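Local coordinates for protein putative ABC transporter subunit, substrate-binding component (Rhodopseudomonas palustris, PDB 4EVQ) that binds 4-hydroxybenzoate between its two lobes and probably delivers such lignin-derived aromatic acids to an ABC transporter for uptake, at residues 97-102 against 121-126; 170-175 against 180-185; 193-198 against 219-224. All blocks are in the same frame, centred on the assembly; numbering follows the deposited sequence.

Contact 1: residues 97-102 against 121-126; sequences AMVKIA and RAMCAP. With SO4 (sulfate ion), chain D.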
loop_
_atom_site.group_PDB
_atom_site.type_symbol
_atom_site.label_atom_id
_atom_site.label_comp_id
_atom_site.label_asym_id
_atom_site.label_seq_id
_atom_site.Cartn_x
_atom_site.Cartn_y
_atom_site.Cartn_z
ATOM N N ALA A 97 3.092 -15.409 1.666
ATOM C CA ALA A 97 2.996 -16.781 1.182
ATOM C C ALA A 97 3.132 -16.816 -0.329
ATOM O O ALA A 97 3.746 -17.748 -0.886
ATOM C CB ALA A 97 1.652 -17.344 1.622
HETATM N N MSE A 98 2.591 -15.821 -1.002
HETATM C CA MSE A 98 2.696 -15.734 -2.468
HETATM C C MSE A 98 4.131 -15.538 -2.864
HETATM O O MSE A 98 4.623 -16.230 -3.774
HETATM C CB MSE A 98 1.835 -14.557 -2.969
HETATM C CG MSE A 98 1.747 -14.436 -4.458
HETATM SE SE MSE A 98 1.262 -12.654 -5.088
HETATM C CE MSE A 98 3.018 -11.882 -4.858
ATOM N N VAL A 99 4.823 -14.599 -2.255
ATOM C CA VAL A 99 6.205 -14.309 -2.610
ATOM C C VAL A 99 7.112 -15.482 -2.284
ATOM O O VAL A 99 8.056 -15.732 -3.030
ATOM C CB VAL A 99 6.682 -13.036 -1.886
ATOM C CG1 VAL A 99 8.201 -12.875 -2.002
ATOM C CG2 VAL A 99 5.982 -11.847 -2.437
ATOM N N LYS A 100 6.811 -16.260 -1.252
ATOM C CA LYS A 100 7.641 -17.401 -0.917
ATOM C C LYS A 100 7.698 -18.355 -2.102
ATOM O O LYS A 100 8.750 -18.935 -2.406
ATOM C CB LYS A 100 7.116 -18.116 0.331
ATOM C CG LYS A 100 7.928 -19.290 0.755
ATOM C CD LYS A 100 7.441 -19.843 2.117
ATOM C CE LYS A 100 8.322 -21.042 2.559
ATOM N NZ LYS A 100 7.934 -21.510 3.915
ATOM N N ILE A 101 6.586 -18.599 -2.771
ATOM C CA ILE A 101 6.557 -19.430 -3.980
ATOM C C ILE A 101 7.137 -18.717 -5.172
ATOM O O ILE A 101 7.932 -19.274 -5.921
ATOM C CB ILE A 101 5.076 -19.778 -4.281
ATOM C CG1 ILE A 101 4.505 -20.633 -3.158
ATOM C CG2 ILE A 101 4.932 -20.474 -5.624
ATOM C CD1 ILE A 101 3.044 -20.725 -3.155
ATOM N N ALA A 102 6.731 -17.489 -5.415
ATOM C CA ALA A 102 7.155 -16.788 -6.593
ATOM C C ALA A 102 8.658 -16.602 -6.639
ATOM O O ALA A 102 9.242 -16.704 -7.724
ATOM C CB ALA A 102 6.427 -15.433 -6.706
ATOM N N ARG A 121 13.182 -7.708 2.326
ATOM C CA ARG A 121 14.207 -8.024 3.310
ATOM C C ARG A 121 14.606 -9.476 3.066
ATOM O O ARG A 121 15.110 -9.763 1.967
ATOM C CB ARG A 121 13.787 -7.665 4.747
ATOM C CG ARG A 121 13.721 -6.121 4.943
ATOM C CD ARG A 121 13.347 -5.671 6.329
ATOM N NE ARG A 121 13.450 -4.206 6.448
ATOM C CZ ARG A 121 13.642 -3.549 7.589
ATOM N NH1 ARG A 121 13.736 -4.217 8.727
ATOM N NH2 ARG A 121 13.756 -2.222 7.608
ATOM N N ALA A 122 14.411 -10.400 3.999
ATOM C CA ALA A 122 14.870 -11.792 3.770
ATOM C C ALA A 122 14.286 -12.515 2.545
ATOM O O ALA A 122 14.917 -13.414 2.002
ATOM C CB ALA A 122 14.651 -12.636 5.032
HETATM N N MSE A 123 13.087 -12.145 2.103
HETATM C CA MSE A 123 12.495 -12.755 0.927
HETATM C C MSE A 123 12.801 -11.994 -0.369
HETATM O O MSE A 123 12.290 -12.329 -1.426
HETATM C CB MSE A 123 10.973 -12.846 1.045
HETATM C CG MSE A 123 10.461 -13.962 1.859
HETATM SE SE MSE A 123 8.472 -14.182 1.559
HETATM C CE MSE A 123 8.245 -15.348 3.091
ATOM N N CYS A 124 13.669 -10.997 -0.322
ATOM C CA CYS A 124 13.986 -10.269 -1.543
ATOM C C CYS A 124 14.542 -11.230 -2.598
ATOM O O CYS A 124 15.168 -12.255 -2.267
ATOM C CB CYS A 124 14.968 -9.133 -1.250
ATOM S SG CYS A 124 16.692 -9.665 -1.163
ATOM N N ALA A 125 14.301 -10.895 -3.853
ATOM C CA ALA A 125 14.726 -11.781 -4.941
ATOM C C ALA A 125 14.811 -10.997 -6.228
ATOM O O ALA A 125 14.146 -9.956 -6.396
ATOM C CB ALA A 125 13.730 -12.919 -5.079
ATOM N N PRO A 126 15.559 -11.537 -7.214
ATOM C CA PRO A 126 15.739 -10.782 -8.458
ATOM C C PRO A 126 14.453 -10.566 -9.229
ATOM O O PRO A 126 14.372 -9.646 -10.021
ATOM C CB PRO A 126 16.683 -11.667 -9.285
ATOM C CG PRO A 126 17.436 -12.403 -8.277
ATOM C CD PRO A 126 16.481 -12.671 -7.117
HETATM S S SO4 D . 13.623 -1.290 11.322
HETATM O O1 SO4 D . 12.360 -0.542 11.244
HETATM O O2 SO4 D . 13.311 -2.704 11.244
HETATM O O3 SO4 D . 14.398 -0.971 10.130
HETATM O O4 SO4 D . 14.435 -0.931 12.488
#
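Val99 and Met123, the latter deposited as selenomethionine, carry the packed part of this contact. The selenium SE of Met123 sits 3.8 Å from CG1 of Val99, the methyl anti to its backbone N (chi1 168°), and the two side chains approach at a slant. One helix residue further on, SE is 3.9 Å from the backbone N of Lys100, so the selenium rests on the helix backbone. Val99 is buried, with Ile119 and Val111 also against it.

Met123 belongs to a type I beta turn, Arg121 to Cys124, closed by Cys124 N to Arg121 O at 3.0 Å. This turn lies in the loop between strands 109-111 and 128-130 of one lobe of the periplasmic binding protein fold, where the disulfide from Cys124 to Cys372 ties the loop to the C-terminal tail.

Toward solvent the packing thins. The terminal CE of Met123 comes no nearer than 4.1 Å to CB of Lys100, whose extended chain then leads its ammonium away. The Arg121 side chain runs out to a sulfate, probably from the crystallisation liquor, that Arg140 also holds: NH2 donates to O3 (2.9 Å, 172°), NH1 to O2, and NH2 salt-bridges Asp367.

Contact 2: residues 170-175 against 180-185; sequences GFKKSF and GEVVKD. With SO4 (sulfate ion), chain E.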
loop_
_atom_site.group_PDB
_atom_site.type_symbol
_atom_site.label_atom_id
_atom_site.label_comp_id
_atom_site.label_asym_id
_atom_site.label_seq_id
_atom_site.Cartn_x
_atom_site.Cartn_y
_atom_site.Cartn_z
ATOM N N GLY A 170 7.014 -0.176 13.704
ATOM C CA GLY A 170 7.791 0.929 13.156
ATOM C C GLY A 170 7.471 2.236 13.838
ATOM O O GLY A 170 8.358 3.025 14.174
ATOM N N PHE A 171 6.193 2.507 14.034
ATOM C CA PHE A 171 5.778 3.682 14.744
ATOM C C PHE A 171 6.424 3.726 16.136
ATOM O O PHE A 171 6.922 4.757 16.575
ATOM C CB PHE A 171 4.238 3.689 14.864
ATOM C CG PHE A 171 3.739 4.545 16.008
ATOM C CD1 PHE A 171 3.658 5.909 15.887
ATOM C CD2 PHE A 171 3.429 3.964 17.214
ATOM C CE1 PHE A 171 3.338 6.701 17.002
ATOM C CE2 PHE A 171 3.068 4.749 18.301
ATOM C CZ PHE A 171 3.031 6.127 18.167
ATOM N N LYS A 172 6.375 2.622 16.851
ATOM C CA LYS A 172 6.844 2.605 18.240
ATOM C C LYS A 172 8.342 2.887 18.250
ATOM O O LYS A 172 8.825 3.587 19.135
ATOM C CB LYS A 172 6.562 1.276 18.933
ATOM C CG LYS A 172 5.112 1.054 19.250
ATOM C CD LYS A 172 4.835 -0.355 19.758
ATOM C CE LYS A 172 5.433 -0.583 21.045
ATOM N NZ LYS A 172 5.088 -2.017 21.433
ATOM N N LYS A 173 9.079 2.345 17.298
ATOM C CA LYS A 173 10.507 2.607 17.253
ATOM C C LYS A 173 10.814 4.060 17.096
ATOM O O LYS A 173 11.666 4.579 17.820
ATOM C CB LYS A 173 11.168 1.786 16.165
ATOM C CG LYS A 173 11.186 0.315 16.498
ATOM C CD LYS A 173 11.718 -0.513 15.354
ATOM C CE LYS A 173 11.456 -1.988 15.624
ATOM N NZ LYS A 173 11.607 -2.809 14.395
ATOM N N SER A 174 10.173 4.767 16.198
ATOM C CA SER A 174 10.508 6.173 16.016
ATOM C C SER A 174 9.883 7.072 17.054
ATOM O O SER A 174 10.454 8.142 17.382
ATOM C CB SER A 174 10.155 6.654 14.602
ATOM O OG SER A 174 8.758 6.613 14.429
ATOM N N PHE A 175 8.761 6.662 17.624
ATOM C CA PHE A 175 8.131 7.455 18.664
ATOM C C PHE A 175 8.916 7.354 19.953
ATOM O O PHE A 175 9.175 8.391 20.612
ATOM C CB PHE A 175 6.699 6.978 18.873
ATOM C CG PHE A 175 5.798 8.002 19.550
ATOM C CD1 PHE A 175 5.360 9.121 18.876
ATOM C CD2 PHE A 175 5.409 7.845 20.880
ATOM C CE1 PHE A 175 4.534 10.059 19.490
ATOM C CE2 PHE A 175 4.557 8.774 21.475
ATOM C CZ PHE A 175 4.120 9.859 20.783
ATOM N N GLY A 180 9.070 9.811 23.083
ATOM C CA GLY A 180 7.655 9.590 23.361
ATOM C C GLY A 180 7.449 8.280 24.086
ATOM O O GLY A 180 8.312 7.425 24.115
ATOM N N GLU A 181 6.270 8.135 24.679
ATOM C CA GLU A 181 5.878 6.908 25.334
ATOM C C GLU A 181 4.641 6.347 24.657
ATOM O O GLU A 181 3.743 7.104 24.321
ATOM C CB GLU A 181 5.520 7.175 26.790
ATOM C CG GLU A 181 6.600 7.701 27.615
ATOM C CD GLU A 181 6.277 7.504 29.079
ATOM O OE1 GLU A 181 5.067 7.319 29.430
ATOM O OE2 GLU A 181 7.237 7.506 29.868
ATOM N N VAL A 182 4.623 5.028 24.456
ATOM C CA VAL A 182 3.448 4.338 23.929
ATOM C C VAL A 182 2.883 3.602 25.130
ATOM O O VAL A 182 3.476 2.652 25.647
ATOM C CB VAL A 182 3.824 3.379 22.817
ATOM C CG1 VAL A 182 2.566 2.719 22.289
ATOM C CG2 VAL A 182 4.536 4.142 21.703
ATOM N N VAL A 183 1.726 4.059 25.605
ATOM C CA VAL A 183 1.217 3.526 26.868
ATOM C C VAL A 183 0.386 2.253 26.740
ATOM O O VAL A 183 0.158 1.559 27.729
ATOM C CB VAL A 183 0.481 4.587 27.685
ATOM C CG1 VAL A 183 1.443 5.748 28.019
ATOM C CG2 VAL A 183 -0.765 5.082 27.035
ATOM N N LYS A 184 -0.044 1.953 25.516
ATOM C CA LYS A 184 -0.801 0.740 25.265
ATOM C C LYS A 184 -0.872 0.485 23.782
ATOM O O LYS A 184 -0.998 1.410 23.013
ATOM C CB LYS A 184 -2.217 0.858 25.820
ATOM C CG LYS A 184 -2.971 -0.455 25.967
ATOM C CD LYS A 184 -2.471 -1.276 27.112
ATOM C CE LYS A 184 -2.790 -0.627 28.436
ATOM N NZ LYS A 184 -2.336 -1.469 29.600
ATOM N N ASP A 185 -0.802 -0.789 23.408
ATOM C CA ASP A 185 -1.108 -1.230 22.050
ATOM C C ASP A 185 -2.367 -2.091 22.125
ATOM O O ASP A 185 -2.344 -3.156 22.740
ATOM C CB ASP A 185 0.045 -2.034 21.464
ATOM C CG ASP A 185 1.328 -1.256 21.432
ATOM O OD1 ASP A 185 1.412 -0.223 20.781
ATOM O OD2 ASP A 185 2.268 -1.690 22.130
HETATM S S SO4 E . -2.760 -5.134 29.263
HETATM O O1 SO4 E . -3.370 -6.356 28.713
HETATM O O2 SO4 E . -3.731 -4.044 29.054
HETATM O O3 SO4 E . -1.478 -4.846 28.633
HETATM O O4 SO4 E . -2.514 -5.312 30.705
#
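Lys172 and Asp185 form a salt bridge, with NZ of Lys172 2.9 Å from OD2 of Asp185. The ammonium comes in on the syn side of that oxygen but 35° out of the carboxylate plane, and a bend in the lysine chain at chi3 (67°) brings CE and NZ within reach of the carboxylate. The other carboxylate oxygen, OD1, is hydrogen-bonded to Thr156 OG1; with each oxygen held by a different partner, rotation of the carboxylate is probably restricted.

At the other end of the contact a backbone bond spans the connection from helix to strand: Gly180 N donates to Phe175 O at 2.9 Å, a bent bond with an N-H...O angle of 137°. Just beyond it the Phe175 ring lies against the start of the strand. Its CE2 is 3.4 Å from Glu181 O, which meets the ring at its edge. With the Phe175 ring where it is, a beta carbon on Gly180 would probably collide with CE2 of Phe175.

Between these polar ends Val182 supplies the apolar centre through one methyl. Its CG2 is 3.8 Å from CE2 of Phe171 and 3.9 Å from CD2 of Phe175, while CG of Lys172 passes the same methyl at 4.0 Å, the lysine crossing the valine nearly at a right angle.

Helix 162-177 thus packs on strand 181-188 within the beta-alpha-beta unit that starts at strand 153-159; the axes of segments 170-175 and 181-185 approach to 8.6 Å. Phe171 and Phe175 also reach Ala154 of that first strand and Met146 of helix 135-148, and Phe171 stacks with Tyr211.

Contact 3: residues 193-198 against 219-224; sequences VEFQSA and ALKFIK. With SO4 (sulfate ion), chain F.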
loop_
_atom_site.group_PDB
_atom_site.type_symbol
_atom_site.label_atom_id
_atom_site.label_comp_id
_atom_site.label_asym_id
_atom_site.label_seq_id
_atom_site.Cartn_x
_atom_site.Cartn_y
_atom_site.Cartn_z
ATOM N N VAL A 193 -14.942 -5.039 13.315
ATOM C CA VAL A 193 -15.151 -3.606 13.353
ATOM C C VAL A 193 -15.956 -3.158 14.578
ATOM O O VAL A 193 -16.587 -2.107 14.578
ATOM C CB VAL A 193 -15.757 -3.086 12.084
ATOM C CG1 VAL A 193 -14.854 -3.387 10.903
ATOM C CG2 VAL A 193 -17.128 -3.730 11.791
ATOM N N GLU A 194 -15.844 -3.923 15.642
ATOM C CA GLU A 194 -16.422 -3.493 16.930
ATOM C C GLU A 194 -15.344 -2.757 17.674
ATOM O O GLU A 194 -14.406 -3.363 18.195
ATOM C CB GLU A 194 -16.919 -4.680 17.749
ATOM C CG GLU A 194 -18.098 -5.367 17.164
ATOM C CD GLU A 194 -19.281 -4.426 16.997
ATOM O OE1 GLU A 194 -19.491 -3.538 17.838
ATOM O OE2 GLU A 194 -19.988 -4.590 15.982
ATOM N N PHE A 195 -15.475 -1.437 17.680
ATOM C CA PHE A 195 -14.435 -0.581 18.184
ATOM C C PHE A 195 -14.739 0.135 19.492
ATOM O O PHE A 195 -13.857 0.789 20.078
ATOM C CB PHE A 195 -14.136 0.500 17.142
ATOM C CG PHE A 195 -13.637 -0.022 15.803
ATOM C CD1 PHE A 195 -12.532 -0.833 15.714
ATOM C CD2 PHE A 195 -14.279 0.323 14.647
ATOM C CE1 PHE A 195 -12.046 -1.266 14.462
ATOM C CE2 PHE A 195 -13.815 -0.102 13.399
ATOM C CZ PHE A 195 -12.697 -0.881 13.328
ATOM N N GLN A 196 -15.980 0.078 19.953
ATOM C CA GLN A 196 -16.347 0.928 21.095
ATOM C C GLN A 196 -15.555 0.616 22.355
ATOM O O GLN A 196 -15.165 1.525 23.076
ATOM C CB GLN A 196 -17.848 0.835 21.363
ATOM C CG GLN A 196 -18.703 1.553 20.335
ATOM C CD GLN A 196 -20.154 1.581 20.744
ATOM O OE1 GLN A 196 -20.486 1.272 21.897
ATOM N NE2 GLN A 196 -21.033 1.960 19.814
ATOM N N SER A 197 -15.313 -0.649 22.647
ATOM C CA SER A 197 -14.560 -0.947 23.844
ATOM C C SER A 197 -13.108 -0.438 23.749
ATOM O O SER A 197 -12.539 -0.018 24.748
ATOM C CB SER A 197 -14.658 -2.420 24.224
ATOM O OG SER A 197 -14.104 -3.237 23.220
ATOM N N ALA A 198 -12.508 -0.497 22.557
ATOM C CA ALA A 198 -11.189 0.074 22.397
ATOM C C ALA A 198 -11.191 1.578 22.610
ATOM O O ALA A 198 -10.278 2.116 23.200
ATOM C CB ALA A 198 -10.643 -0.254 21.001
ATOM N N ALA A 219 -11.907 1.091 8.136
ATOM C CA ALA A 219 -11.376 2.421 8.453
ATOM C C ALA A 219 -12.478 3.466 8.491
ATOM O O ALA A 219 -12.480 4.309 9.378
ATOM C CB ALA A 219 -10.285 2.843 7.455
ATOM N N LEU A 220 -13.407 3.419 7.562
ATOM C CA LEU A 220 -14.548 4.337 7.595
ATOM C C LEU A 220 -15.298 4.211 8.913
ATOM O O LEU A 220 -15.628 5.218 9.568
ATOM C CB LEU A 220 -15.461 4.064 6.398
ATOM C CG LEU A 220 -16.762 4.882 6.386
ATOM C CD1 LEU A 220 -16.502 6.389 6.393
ATOM C CD2 LEU A 220 -17.586 4.475 5.167
ATOM N N LYS A 221 -15.597 2.998 9.318
ATOM C CA LYS A 221 -16.318 2.781 10.547
ATOM C C LYS A 221 -15.525 3.248 11.729
ATOM O O LYS A 221 -16.083 3.871 12.639
ATOM C CB LYS A 221 -16.757 1.329 10.676
ATOM C CG LYS A 221 -17.723 1.116 11.863
ATOM C CD LYS A 221 -18.249 -0.286 11.824
ATOM C CE LYS A 221 -19.326 -0.474 12.907
ATOM N NZ LYS A 221 -18.731 -0.305 14.248
ATOM N N PHE A 222 -14.236 3.008 11.749
ATOM C CA PHE A 222 -13.382 3.452 12.842
ATOM C C PHE A 222 -13.441 4.958 12.946
ATOM O O PHE A 222 -13.572 5.517 14.046
ATOM C CB PHE A 222 -11.935 2.972 12.675
ATOM C CG PHE A 222 -11.087 3.351 13.825
ATOM C CD1 PHE A 222 -11.090 2.596 14.978
ATOM C CD2 PHE A 222 -10.309 4.483 13.781
ATOM C CE1 PHE A 222 -10.347 2.989 16.110
ATOM C CE2 PHE A 222 -9.572 4.875 14.891
ATOM C CZ PHE A 222 -9.577 4.126 16.035
ATOM N N ILE A 223 -13.305 5.659 11.848
ATOM C CA ILE A 223 -13.321 7.123 11.846
ATOM C C ILE A 223 -14.633 7.635 12.414
ATOM O O ILE A 223 -14.646 8.540 13.241
ATOM C CB ILE A 223 -13.087 7.653 10.407
ATOM C CG1 ILE A 223 -11.630 7.410 10.002
ATOM C CG2 ILE A 223 -13.495 9.122 10.263
ATOM C CD1 ILE A 223 -11.410 7.619 8.557
ATOM N N LYS A 224 -15.745 7.065 11.958
ATOM C CA LYS A 224 -17.077 7.461 12.429
ATOM C C LYS A 224 -17.203 7.209 13.915
ATOM O O LYS A 224 -17.631 8.108 14.686
ATOM C CB LYS A 224 -18.139 6.690 11.644
ATOM C CG LYS A 224 -18.234 7.175 10.199
ATOM C CD LYS A 224 -19.420 6.657 9.375
ATOM C CE LYS A 224 -19.565 7.576 8.104
ATOM N NZ LYS A 224 -20.702 7.346 7.148
HETATM S S SO4 F . -23.078 7.202 10.753
HETATM O O1 SO4 F . -24.468 7.353 11.180
HETATM O O2 SO4 F . -22.612 5.828 10.903
HETATM O O3 SO4 F . -22.208 8.037 11.589
HETATM O O4 SO4 F . -22.891 7.639 9.363
HETATM O O HOH W 1 -20.306 -1.155 16.488
#
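The ammonium of Lys221 is gripped by three groups. NZ of Lys221 donates to the backbone O of Val193 at 2.8 Å, forms a salt bridge with Asp225 one helical turn on, and gives a hydrogen to a water at 2.9 Å from NZ. That water in turn donates to OE1 of Glu194, so the glutamate, whose OE2 stays 4.8 Å from NZ of Lys221, is joined to the lysine through solvent. A bend at the last torsion of Lys221 (chi4 -64°) swings NZ to the carbonyl, and its methylene CD lies 3.6 Å from CG2 of Val193, the chains crossing at about a right angle.

Deeper in, Phe195 and Phe222 make a T-shaped pair. The edge of Phe222 stands over the face of Phe195 with centroids 5.1 Å apart and planes at 88°, and its CD1 lies above the ring centre. CB of Phe222 adds a CH-pi contact on the same ring, 4.1 Å from the centroid. The carbonyl carbon of Val193 covers the opposite face, so the Phe195 ring is held between its own loop and the helix. With Phe195 cut back to an alanine, the edge of Phe222 would probably lose the face it stands on, leaving a gap there and that ring freer to turn.

Phe214 meets both rings, extending the pair into an aromatic cluster. Here the loop entering helix 196-205 joins helix 217-228, two helices separated in the chain by strand 209-213, as in the alternating alpha/beta lobe of a periplasmic binding protein.

How the contacts relate
The three contacts follow one another along the chain without interleaving. Contacts 2 and 3 belong to the lobe built on the seven-stranded sheet: helix 196-205 is the next element after strand 181-188, and the centres of contacts 2 and 3 lie about 21 Å apart, their nearest atoms about 8 Å. Contact 1 is in the other lobe, its centre about 29 Å from that of contact 2 and 33 Å from that of contact 3. The nearest protein atoms of contacts 1 and 2 are about 6 Å apart; the sulfate on Arg121 sits between it and Lys173, weakly paired with the latter. The bound 4-hydroxybenzoate lies between the lobes, about 11, 14 and 13 Å from the Val99, Phe171 and Phe222 side chains.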